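Local structure of methylocystis parvus OBBP MbnE (Methylocystis parvus OBBP, 5ICQ) at residues L359-E369 with V567-W577; S35-A43 with F108-I118. The protein probably binds methanobactin, a copper-chelating peptide product, in the periplasm and delivers it to the cell's uptake machinery. All blocks are in the same frame, centred on the assembly; numbering follows the deposited sequence. Where two conformers were deposited one is given.

Contact 1 (L359-E369 with V567-W577)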
loop_
_atom_site.group_PDB
_atom_site.type_symbol
_atom_site.label_atom_id
_atom_site.label_comp_id
_atom_site.label_asym_id
_atom_site.label_seq_id
_atom_site.Cartn_x
_atom_site.Cartn_y
_atom_site.Cartn_z
ATOM N N LEU A 359 17.796 -7.743 -11.177
ATOM C CA LEU A 359 17.573 -7.337 -9.794
ATOM C C LEU A 359 16.192 -7.684 -9.254
ATOM O O LEU A 359 15.985 -7.618 -8.036
ATOM C CB LEU A 359 17.786 -5.825 -9.655
ATOM C CG LEU A 359 19.254 -5.408 -9.824
ATOM C CD1 LEU A 359 19.363 -3.896 -9.923
ATOM C CD2 LEU A 359 20.109 -5.935 -8.665
ATOM N N TYR A 360 15.238 -8.024 -10.108
ATOM C CA TYR A 360 13.886 -8.272 -9.640
ATOM C C TYR A 360 13.640 -9.757 -9.408
ATOM O O TYR A 360 14.429 -10.618 -9.799
ATOM C CB TYR A 360 12.874 -7.723 -10.634
ATOM C CG TYR A 360 12.751 -6.219 -10.625
ATOM C CD1 TYR A 360 12.670 -5.510 -9.440
ATOM C CD2 TYR A 360 12.685 -5.512 -11.819
ATOM C CE1 TYR A 360 12.519 -4.128 -9.441
ATOM C CE2 TYR A 360 12.534 -4.141 -11.829
ATOM C CZ TYR A 360 12.456 -3.454 -10.651
ATOM O OH TYR A 360 12.300 -2.085 -10.695
ATOM N N THR A 361 12.511 -10.049 -8.759
ATOM C CA THR A 361 12.082 -11.421 -8.540
ATOM C C THR A 361 10.626 -11.557 -8.974
ATOM O O THR A 361 9.839 -10.615 -8.843
ATOM C CB THR A 361 12.273 -11.834 -7.054
ATOM O OG1 THR A 361 11.919 -13.213 -6.884
ATOM C CG2 THR A 361 11.411 -11.008 -6.162
ATOM N N ARG A 362 10.273 -12.720 -9.521
ATOM C CA ARG A 362 8.906 -12.912 -10.005
ATOM C C ARG A 362 7.915 -12.805 -8.853
ATOM O O ARG A 362 8.152 -13.332 -7.765
ATOM C CB ARG A 362 8.761 -14.279 -10.680
ATOM C CG ARG A 362 7.452 -14.436 -11.491
ATOM C CD ARG A 362 7.544 -13.669 -12.840
ATOM N NE ARG A 362 6.245 -13.565 -13.514
ATOM C CZ ARG A 362 5.765 -14.465 -14.376
ATOM N NH1 ARG A 362 6.478 -15.541 -14.694
ATOM N NH2 ARG A 362 4.566 -14.288 -14.918
ATOM N N THR A 363 6.799 -12.109 -9.095
ATOM C CA THR A 363 5.692 -12.102 -8.144
ATOM C C THR A 363 4.858 -13.375 -8.291
ATOM O O THR A 363 4.379 -13.696 -9.388
ATOM C CB THR A 363 4.829 -10.859 -8.353
ATOM O OG1 THR A 363 5.644 -9.696 -8.149
ATOM C CG2 THR A 363 3.664 -10.841 -7.351
ATOM N N LYS A 364 4.690 -14.108 -7.187
ATOM C CA LYS A 364 4.047 -15.420 -7.232
ATOM C C LYS A 364 2.727 -15.472 -6.485
ATOM O O LYS A 364 2.085 -16.526 -6.471
ATOM C CB LYS A 364 4.996 -16.493 -6.665
ATOM C CG LYS A 364 6.349 -16.516 -7.351
ATOM C CD LYS A 364 7.088 -17.835 -7.145
ATOM C CE LYS A 364 7.702 -17.939 -5.769
ATOM N NZ LYS A 364 8.702 -19.051 -5.712
ATOM N N SER A 365 2.303 -14.372 -5.872
ATOM C CA SER A 365 1.164 -14.382 -4.969
ATOM C C SER A 365 0.655 -12.955 -4.862
ATOM O O SER A 365 1.407 -12.004 -5.095
ATOM C CB SER A 365 1.572 -14.935 -3.589
ATOM O OG SER A 365 0.643 -14.587 -2.579
ATOM N N PHE A 366 -0.630 -12.813 -4.536
ATOM C CA PHE A 366 -1.142 -11.480 -4.235
ATOM C C PHE A 366 -0.654 -10.957 -2.894
ATOM O O PHE A 366 -0.820 -9.767 -2.622
ATOM C CB PHE A 366 -2.676 -11.471 -4.284
ATOM C CG PHE A 366 -3.210 -11.495 -5.681
ATOM C CD1 PHE A 366 -3.413 -12.696 -6.341
ATOM C CD2 PHE A 366 -3.428 -10.300 -6.363
ATOM C CE1 PHE A 366 -3.863 -12.710 -7.671
ATOM C CE2 PHE A 366 -3.887 -10.307 -7.667
ATOM C CZ PHE A 366 -4.108 -11.512 -8.319
ATOM N N PHE A 367 -0.050 -11.808 -2.065
ATOM C CA PHE A 367 0.539 -11.398 -0.789
ATOM C C PHE A 367 1.907 -12.064 -0.671
ATOM O O PHE A 367 2.185 -12.821 0.255
ATOM C CB PHE A 367 -0.386 -11.758 0.378
ATOM C CG PHE A 367 -1.746 -11.161 0.246
ATOM C CD1 PHE A 367 -2.008 -9.886 0.730
ATOM C CD2 PHE A 367 -2.754 -11.847 -0.417
ATOM C CE1 PHE A 367 -3.256 -9.321 0.576
ATOM C CE2 PHE A 367 -4.007 -11.287 -0.571
ATOM C CZ PHE A 367 -4.256 -10.021 -0.078
ATOM N N ASP A 368 2.782 -11.764 -1.632
ATOM C CA ASP A 368 3.985 -12.562 -1.828
ATOM C C ASP A 368 5.009 -12.305 -0.722
ATOM O O ASP A 368 5.034 -11.240 -0.098
ATOM C CB ASP A 368 4.598 -12.257 -3.202
ATOM C CG ASP A 368 5.414 -13.407 -3.745
ATOM O OD1 ASP A 368 5.393 -14.490 -3.137
ATOM O OD2 ASP A 368 6.069 -13.234 -4.795
ATOM N N GLU A 369 5.860 -13.307 -0.490
ATOM C CA GLU A 369 6.966 -13.225 0.467
ATOM C C GLU A 369 6.474 -12.840 1.860
ATOM O O GLU A 369 7.010 -11.939 2.510
ATOM C CB GLU A 369 8.034 -12.245 -0.027
ATOM C CG GLU A 369 8.605 -12.598 -1.383
ATOM C CD GLU A 369 9.956 -11.945 -1.606
ATOM O OE1 GLU A 369 10.167 -11.349 -2.679
ATOM O OE2 GLU A 369 10.807 -12.023 -0.691
ATOM N N VAL A 567 -4.813 -12.203 -13.860
ATOM C CA VAL A 567 -3.639 -11.388 -14.140
ATOM C C VAL A 567 -2.508 -12.329 -14.522
ATOM O O VAL A 567 -2.504 -13.506 -14.151
ATOM C CB VAL A 567 -3.210 -10.510 -12.935
ATOM C CG1 VAL A 567 -4.359 -9.674 -12.429
ATOM C CG2 VAL A 567 -2.695 -11.383 -11.816
ATOM N N VAL A 568 -1.560 -11.813 -15.297
ATOM C CA VAL A 568 -0.258 -12.453 -15.458
ATOM C C VAL A 568 0.698 -11.732 -14.518
ATOM O O VAL A 568 1.046 -10.567 -14.779
ATOM C CB VAL A 568 0.242 -12.393 -16.906
ATOM C CG1 VAL A 568 1.597 -13.127 -17.032
ATOM C CG2 VAL A 568 -0.785 -13.016 -17.838
ATOM N N PRO A 569 1.118 -12.344 -13.416
ATOM C CA PRO A 569 1.885 -11.599 -12.413
ATOM C C PRO A 569 3.212 -11.156 -12.999
ATOM O O PRO A 569 3.842 -11.887 -13.768
ATOM C CB PRO A 569 2.088 -12.612 -11.279
ATOM C CG PRO A 569 1.180 -13.761 -11.586
ATOM C CD PRO A 569 0.982 -13.770 -13.075
ATOM N N LEU A 570 3.631 -9.949 -12.620
ATOM C CA LEU A 570 4.918 -9.431 -13.060
ATOM C C LEU A 570 5.963 -9.672 -11.967
ATOM O O LEU A 570 6.267 -10.830 -11.665
ATOM C CB LEU A 570 4.790 -7.955 -13.454
ATOM C CG LEU A 570 4.089 -7.807 -14.818
ATOM C CD1 LEU A 570 3.723 -6.357 -15.113
ATOM C CD2 LEU A 570 4.958 -8.369 -15.951
ATOM N N PHE A 571 6.521 -8.625 -11.366
ATOM C CA PHE A 571 7.732 -8.826 -10.567
ATOM C C PHE A 571 7.912 -7.679 -9.578
ATOM O O PHE A 571 7.272 -6.630 -9.689
ATOM C CB PHE A 571 8.952 -8.955 -11.480
ATOM C CG PHE A 571 8.980 -7.930 -12.581
ATOM C CD1 PHE A 571 9.545 -6.688 -12.373
ATOM C CD2 PHE A 571 8.424 -8.213 -13.821
ATOM C CE1 PHE A 571 9.562 -5.736 -13.388
ATOM C CE2 PHE A 571 8.441 -7.269 -14.837
ATOM C CZ PHE A 571 9.008 -6.034 -14.620
ATOM N N HIS A 572 8.811 -7.890 -8.609
ATOM C CA HIS A 572 9.025 -6.922 -7.543
ATOM C C HIS A 572 10.464 -7.032 -7.062
ATOM O O HIS A 572 11.175 -7.982 -7.383
ATOM C CB HIS A 572 8.040 -7.147 -6.385
ATOM C CG HIS A 572 8.211 -8.471 -5.706
ATOM N ND1 HIS A 572 7.517 -9.601 -6.087
ATOM C CD2 HIS A 572 9.005 -8.847 -4.674
ATOM C CE1 HIS A 572 7.879 -10.617 -5.323
ATOM N NE2 HIS A 572 8.782 -10.188 -4.456
ATOM N N ALA A 573 10.898 -6.025 -6.295
ATOM C CA ALA A 573 12.175 -6.081 -5.599
ATOM C C ALA A 573 11.954 -6.715 -4.227
ATOM O O ALA A 573 11.051 -6.307 -3.489
ATOM C CB ALA A 573 12.770 -4.678 -5.453
ATOM N N SER A 574 12.757 -7.730 -3.899
ATOM C CA SER A 574 12.578 -8.397 -2.613
ATOM C C SER A 574 12.994 -7.500 -1.465
ATOM O O SER A 574 12.514 -7.679 -0.343
ATOM C CB SER A 574 13.372 -9.707 -2.563
ATOM O OG SER A 574 12.769 -10.693 -3.376
ATOM N N GLU A 575 13.886 -6.547 -1.721
ATOM C CA GLU A 575 14.375 -5.639 -0.697
ATOM C C GLU A 575 14.148 -4.194 -1.109
ATOM O O GLU A 575 13.977 -3.874 -2.290
ATOM C CB GLU A 575 15.873 -5.859 -0.431
ATOM C CG GLU A 575 16.179 -7.163 0.264
ATOM C CD GLU A 575 16.675 -8.234 -0.691
ATOM O OE1 GLU A 575 17.211 -7.885 -1.767
ATOM O OE2 GLU A 575 16.535 -9.428 -0.355
ATOM N N GLN A 576 14.168 -3.318 -0.109
ATOM C CA GLN A 576 14.159 -1.881 -0.333
ATOM C C GLN A 576 15.590 -1.370 -0.456
ATOM O O GLN A 576 16.440 -1.681 0.385
ATOM C CB GLN A 576 13.433 -1.173 0.812
ATOM C CG GLN A 576 13.261 0.322 0.563
ATOM C CD GLN A 576 12.379 0.987 1.600
ATOM O OE1 GLN A 576 11.461 0.367 2.148
ATOM N NE2 GLN A 576 12.655 2.252 1.880
ATOM N N TRP A 577 15.861 -0.608 -1.514
ATOM C CA TRP A 577 17.194 -0.083 -1.802
ATOM C C TRP A 577 17.260 1.355 -1.300
ATOM O O TRP A 577 16.481 2.207 -1.747
ATOM C CB TRP A 577 17.487 -0.142 -3.307
ATOM C CG TRP A 577 17.224 -1.500 -3.905
ATOM C CD1 TRP A 577 17.301 -2.713 -3.264
ATOM C CD2 TRP A 577 16.823 -1.784 -5.251
ATOM N NE1 TRP A 577 16.977 -3.730 -4.134
ATOM C CE2 TRP A 577 16.667 -3.186 -5.355
ATOM C CE3 TRP A 577 16.575 -0.988 -6.377
ATOM C CZ2 TRP A 577 16.295 -3.810 -6.545
ATOM C CZ3 TRP A 577 16.197 -1.610 -7.560
ATOM C CH2 TRP A 577 16.058 -3.010 -7.633
HETATM O O HOH W 1 14.551 -8.756 -5.950
HETATM O O HOH W 2 4.455 -7.372 -8.691
#

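Contact 2 (S35-A43 with F108-I118)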
loop_
_atom_site.group_PDB
_atom_site.type_symbol
_atom_site.label_atom_id
_atom_site.label_comp_id
_atom_site.label_asym_id
_atom_site.label_seq_id
_atom_site.Cartn_x
_atom_site.Cartn_y
_atom_site.Cartn_z
ATOM N N SER A 35 -7.863 -2.485 26.209
ATOM C CA SER A 35 -8.240 -1.158 26.699
ATOM C C SER A 35 -7.149 -0.100 26.447
ATOM O O SER A 35 -7.432 1.095 26.400
ATOM C CB SER A 35 -8.567 -1.222 28.189
ATOM O OG SER A 35 -9.124 -0.002 28.638
ATOM N N HIS A 36 -5.901 -0.543 26.294
ATOM C CA HIS A 36 -4.788 0.343 25.970
ATOM C C HIS A 36 -4.093 -0.068 24.680
ATOM O O HIS A 36 -2.959 0.346 24.422
ATOM C CB HIS A 36 -3.791 0.398 27.122
ATOM C CG HIS A 36 -4.319 1.112 28.323
ATOM N ND1 HIS A 36 -5.100 0.489 29.273
ATOM C CD2 HIS A 36 -4.208 2.403 28.714
ATOM C CE1 HIS A 36 -5.432 1.364 30.206
ATOM N NE2 HIS A 36 -4.902 2.531 29.892
ATOM N N GLY A 37 -4.753 -0.879 23.874
ATOM C CA GLY A 37 -4.234 -1.332 22.604
ATOM C C GLY A 37 -5.377 -1.920 21.811
ATOM O O GLY A 37 -6.331 -2.458 22.386
ATOM N N LEU A 38 -5.305 -1.814 20.493
ATOM C CA LEU A 38 -6.357 -2.319 19.622
ATOM C C LEU A 38 -5.684 -2.938 18.406
ATOM O O LEU A 38 -5.104 -2.212 17.591
ATOM C CB LEU A 38 -7.304 -1.196 19.207
ATOM C CG LEU A 38 -8.424 -1.588 18.247
ATOM C CD1 LEU A 38 -9.249 -2.700 18.844
ATOM C CD2 LEU A 38 -9.291 -0.374 17.932
ATOM N N ALA A 39 -5.744 -4.268 18.294
ATOM C CA ALA A 39 -5.265 -4.973 17.109
ATOM C C ALA A 39 -6.445 -5.297 16.207
ATOM O O ALA A 39 -7.530 -5.632 16.691
ATOM C CB ALA A 39 -4.539 -6.270 17.482
ATOM N N MET A 40 -6.227 -5.210 14.887
ATOM C CA MET A 40 -7.301 -5.552 13.959
ATOM C C MET A 40 -7.763 -6.988 14.174
ATOM O O MET A 40 -8.971 -7.263 14.206
ATOM C CB MET A 40 -6.848 -5.350 12.508
ATOM C CG MET A 40 -7.930 -5.707 11.479
ATOM S SD MET A 40 -9.469 -4.767 11.766
ATOM C CE MET A 40 -10.676 -5.810 10.941
ATOM N N HIS A 41 -6.809 -7.915 14.329
ATOM C CA HIS A 41 -7.081 -9.319 14.609
ATOM C C HIS A 41 -6.242 -9.770 15.794
ATOM O O HIS A 41 -5.059 -9.433 15.895
ATOM C CB HIS A 41 -6.778 -10.213 13.391
ATOM C CG HIS A 41 -7.422 -9.747 12.127
ATOM N ND1 HIS A 41 -8.751 -9.982 11.838
ATOM C CD2 HIS A 41 -6.923 -9.055 11.076
ATOM C CE1 HIS A 41 -9.042 -9.457 10.663
ATOM N NE2 HIS A 41 -7.953 -8.884 10.180
ATOM N N GLY A 42 -6.853 -10.539 16.689
ATOM C CA GLY A 42 -6.090 -10.993 17.828
ATOM C C GLY A 42 -5.885 -9.867 18.823
ATOM O O GLY A 42 -6.645 -8.896 18.873
ATOM N N ALA A 43 -4.823 -10.002 19.621
ATOM C CA ALA A 43 -4.491 -9.158 20.758
ATOM C C ALA A 43 -3.271 -8.293 20.454
ATOM O O ALA A 43 -2.373 -8.719 19.722
ATOM C CB ALA A 43 -4.197 -10.004 22.003
ATOM N N PHE A 108 -1.504 -4.697 12.005
ATOM C CA PHE A 108 -2.424 -3.578 12.190
ATOM C C PHE A 108 -2.818 -3.472 13.661
ATOM O O PHE A 108 -3.863 -3.997 14.066
ATOM C CB PHE A 108 -3.665 -3.768 11.301
ATOM C CG PHE A 108 -4.492 -2.506 11.088
ATOM C CD1 PHE A 108 -4.125 -1.292 11.655
ATOM C CD2 PHE A 108 -5.651 -2.552 10.318
ATOM C CE1 PHE A 108 -4.896 -0.140 11.447
ATOM C CE2 PHE A 108 -6.428 -1.415 10.116
ATOM C CZ PHE A 108 -6.049 -0.205 10.681
ATOM N N THR A 109 -1.989 -2.806 14.472
ATOM C CA THR A 109 -2.271 -2.621 15.894
ATOM C C THR A 109 -2.029 -1.167 16.265
ATOM O O THR A 109 -1.052 -0.558 15.809
ATOM C CB THR A 109 -1.411 -3.526 16.798
ATOM O OG1 THR A 109 -1.613 -4.902 16.452
ATOM C CG2 THR A 109 -1.795 -3.349 18.275
ATOM N N LEU A 110 -2.931 -0.615 17.079
ATOM C CA LEU A 110 -2.900 0.787 17.478
ATOM C C LEU A 110 -2.681 0.907 18.980
ATOM O O LEU A 110 -3.171 0.083 19.751
ATOM C CB LEU A 110 -4.210 1.484 17.113
ATOM C CG LEU A 110 -4.607 1.329 15.648
ATOM C CD1 LEU A 110 -5.970 1.970 15.423
ATOM C CD2 LEU A 110 -3.551 1.980 14.752
ATOM N N TYR A 111 -1.980 1.962 19.394
ATOM C CA TYR A 111 -1.645 2.213 20.787
ATOM C C TYR A 111 -1.970 3.659 21.140
ATOM O O TYR A 111 -2.191 4.478 20.246
ATOM C CB TYR A 111 -0.163 1.897 21.040
ATOM C CG TYR A 111 0.094 0.402 20.931
ATOM C CD1 TYR A 111 -0.214 -0.453 21.988
ATOM C CD2 TYR A 111 0.617 -0.155 19.760
ATOM C CE1 TYR A 111 0.005 -1.837 21.888
ATOM C CE2 TYR A 111 0.851 -1.534 19.651
ATOM C CZ TYR A 111 0.528 -2.367 20.720
ATOM O OH TYR A 111 0.733 -3.744 20.626
ATOM N N PRO A 112 -2.088 3.986 22.434
ATOM C CA PRO A 112 -2.610 5.312 22.807
ATOM C C PRO A 112 -1.784 6.466 22.251
ATOM O O PRO A 112 -0.549 6.423 22.193
ATOM C CB PRO A 112 -2.574 5.296 24.342
ATOM C CG PRO A 112 -2.770 3.806 24.691
ATOM C CD PRO A 112 -1.985 3.088 23.601
ATOM N N LEU A 113 -2.499 7.515 21.844
ATOM C CA LEU A 113 -1.891 8.789 21.482
ATOM C C LEU A 113 -2.775 9.875 22.092
ATOM O O LEU A 113 -2.812 10.007 23.320
ATOM C CB LEU A 113 -1.740 8.926 19.960
ATOM C CG LEU A 113 -0.857 10.092 19.459
ATOM C CD1 LEU A 113 0.448 10.244 20.282
ATOM C CD2 LEU A 113 -0.533 9.948 17.974
ATOM N N ILE A 114 -3.523 10.623 21.277
ATOM C CA ILE A 114 -4.434 11.617 21.850
ATOM C C ILE A 114 -5.475 10.940 22.741
ATOM O O ILE A 114 -5.851 11.470 23.795
ATOM C CB ILE A 114 -5.085 12.459 20.739
ATOM C CG1 ILE A 114 -4.059 13.413 20.132
ATOM C CG2 ILE A 114 -6.276 13.260 21.289
ATOM C CD1 ILE A 114 -4.528 14.081 18.841
ATOM N N ALA A 115 -5.946 9.754 22.351
ATOM C CA ALA A 115 -6.765 8.945 23.250
ATOM C C ALA A 115 -5.850 8.129 24.154
ATOM O O ALA A 115 -5.024 7.349 23.664
ATOM C CB ALA A 115 -7.696 8.015 22.468
ATOM N N GLN A 116 -6.001 8.293 25.473
ATOM C CA GLN A 116 -5.172 7.526 26.395
ATOM C C GLN A 116 -5.688 6.108 26.606
ATOM O O GLN A 116 -4.912 5.243 27.021
ATOM C CB GLN A 116 -5.041 8.253 27.742
ATOM C CG GLN A 116 -6.246 8.198 28.643
ATOM C CD GLN A 116 -5.982 8.882 29.983
ATOM O OE1 GLN A 116 -5.131 9.770 30.081
ATOM N NE2 GLN A 116 -6.698 8.461 31.018
ATOM N N SER A 117 -6.958 5.837 26.304
ATOM C CA SER A 117 -7.485 4.478 26.397
ATOM C C SER A 117 -8.767 4.406 25.583
ATOM O O SER A 117 -9.295 5.427 25.129
ATOM C CB SER A 117 -7.731 4.059 27.856
ATOM O OG SER A 117 -8.838 4.754 28.408
ATOM N N ILE A 118 -9.262 3.173 25.405
ATOM C CA ILE A 118 -10.459 2.930 24.617
ATOM C C ILE A 118 -11.374 1.966 25.361
ATOM O O ILE A 118 -10.940 1.143 26.174
ATOM C CB ILE A 118 -10.146 2.385 23.203
ATOM C CG1 ILE A 118 -9.398 1.054 23.283
ATOM C CG2 ILE A 118 -9.341 3.396 22.392
ATOM C CD1 ILE A 118 -9.427 0.293 21.983
#

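Contact 1 (L359-E369 with V567-W577)
His572 is gripped round its rim by side chains of segment 359-369. His572 NE2 donates to Glu369 OE1 at 2.5 Å, almost straight (167°) and within the ring plane; it meets that oxygen on the anti side, while Ser574 OG uses the syn lone pair. His572 ND1 and Thr363 OG1 share a 2.8 Å hydrogen bond, so bonds at both nitrogens fix the ring's rotation. With chi1 of His572 at 63°, its CG sits between the backbone N and the carbonyl carbon, and the imidazole runs alongside Thr361; Thr361 CG2 lies 3.6 Å from the His572 ring centroid, over its face, a CH-pi contact. Tyr360 lies obliquely against Phe571, planes at 33°, with Tyr360 CD2 3.4 Å from Phe571 CD1. Arg362 bends back to give Pro569 O two bonds in the guanidinium plane, from NE at 2.9 Å and from NH2 at 2.8 Å. A leucine here has no N-H to offer, and the Pro569 carbonyl would probably lose its tie to strand 361-362. Backbone bonds between Thr361 and His572 join strand 361-362 antiparallel to strand 567-572, which also pairs with strand 322-326. Helix 291-296 receives Leu359, Tyr360 and Trp577, and helix 547-563 packs against Phe366.

Contact 2 (S35-A43 with F108-I118)
Met40 meets Phe108 through both backbone and side chain. Met40 N donates to Phe108 O at 2.8 Å, with an N-H...O angle of 166°, and next to this bond the two side chains touch. Met40 CB lies 3.7 Å from Phe108 CD2, approaching the ring obliquely. Met40 CG, set anti to the backbone N (chi1 179°), stays 4.1 Å from Phe108 CD2 and also rests over one face of the His41 ring. The bend at chi2 (56°) then places Met40 SD 5.5 Å from the centroid of the Phe108 ring, an oblique Met-aromatic contact, and the end of the chain leads away from segment 108-118. Leu195 of helix 193-198 touches both Met40 and Phe108.

Beyond Met40, Ala39 faces Thr109 in a non-hydrogen-bonded antiparallel pair; the Thr109 hydroxyl itself bonds to Glu106. Leu38 and Leu110 form the hydrogen-bonded pair, exchanging both backbone bonds, the shorter being Leu110 N to Leu38 O at 2.7 Å. At the far end, Ser117 CB stands over one face of the His36 imidazole, 4.1 Å from its centroid, and Ile118 N donates to Ser35 O at 2.9 Å.

The short strand 38-39 thus pairs with the first part of strand 109-120, while Ser35 bonds to Ile118, past the corner at Gln116. There Gln116 and Ser117 both face His130 in a classic beta bulge. The pairing adds strand 38-39 to an antiparallel sheet that runs through strand 109-120, consistent with the additional domain of family 5 solute-binding proteins.

Overall arrangement
Contact 2 closes before contact 1 opens along the chain, so the two lie in series. Their centres are 32 Å apart, on opposite sides of the chain's centre, and their nearest atoms remain about 11 Å apart. They share no sheet: contact 2 belongs to the antiparallel sheet containing strands 100-103 and 126-131, whereas the 361-362/567-572 pairing of contact 1 lies in the mixed sheet with strands 322-326 and 494-498, and the chain then passes through strand 576-581 into a three-stranded sheet. Helix 547-563 reaches segment 35-43 through the Phe550-His41 stack and also borders segment 359-369. The separation is consistent with the multi-domain build of periplasmic binding proteins, in which ligand is usually held between lobes.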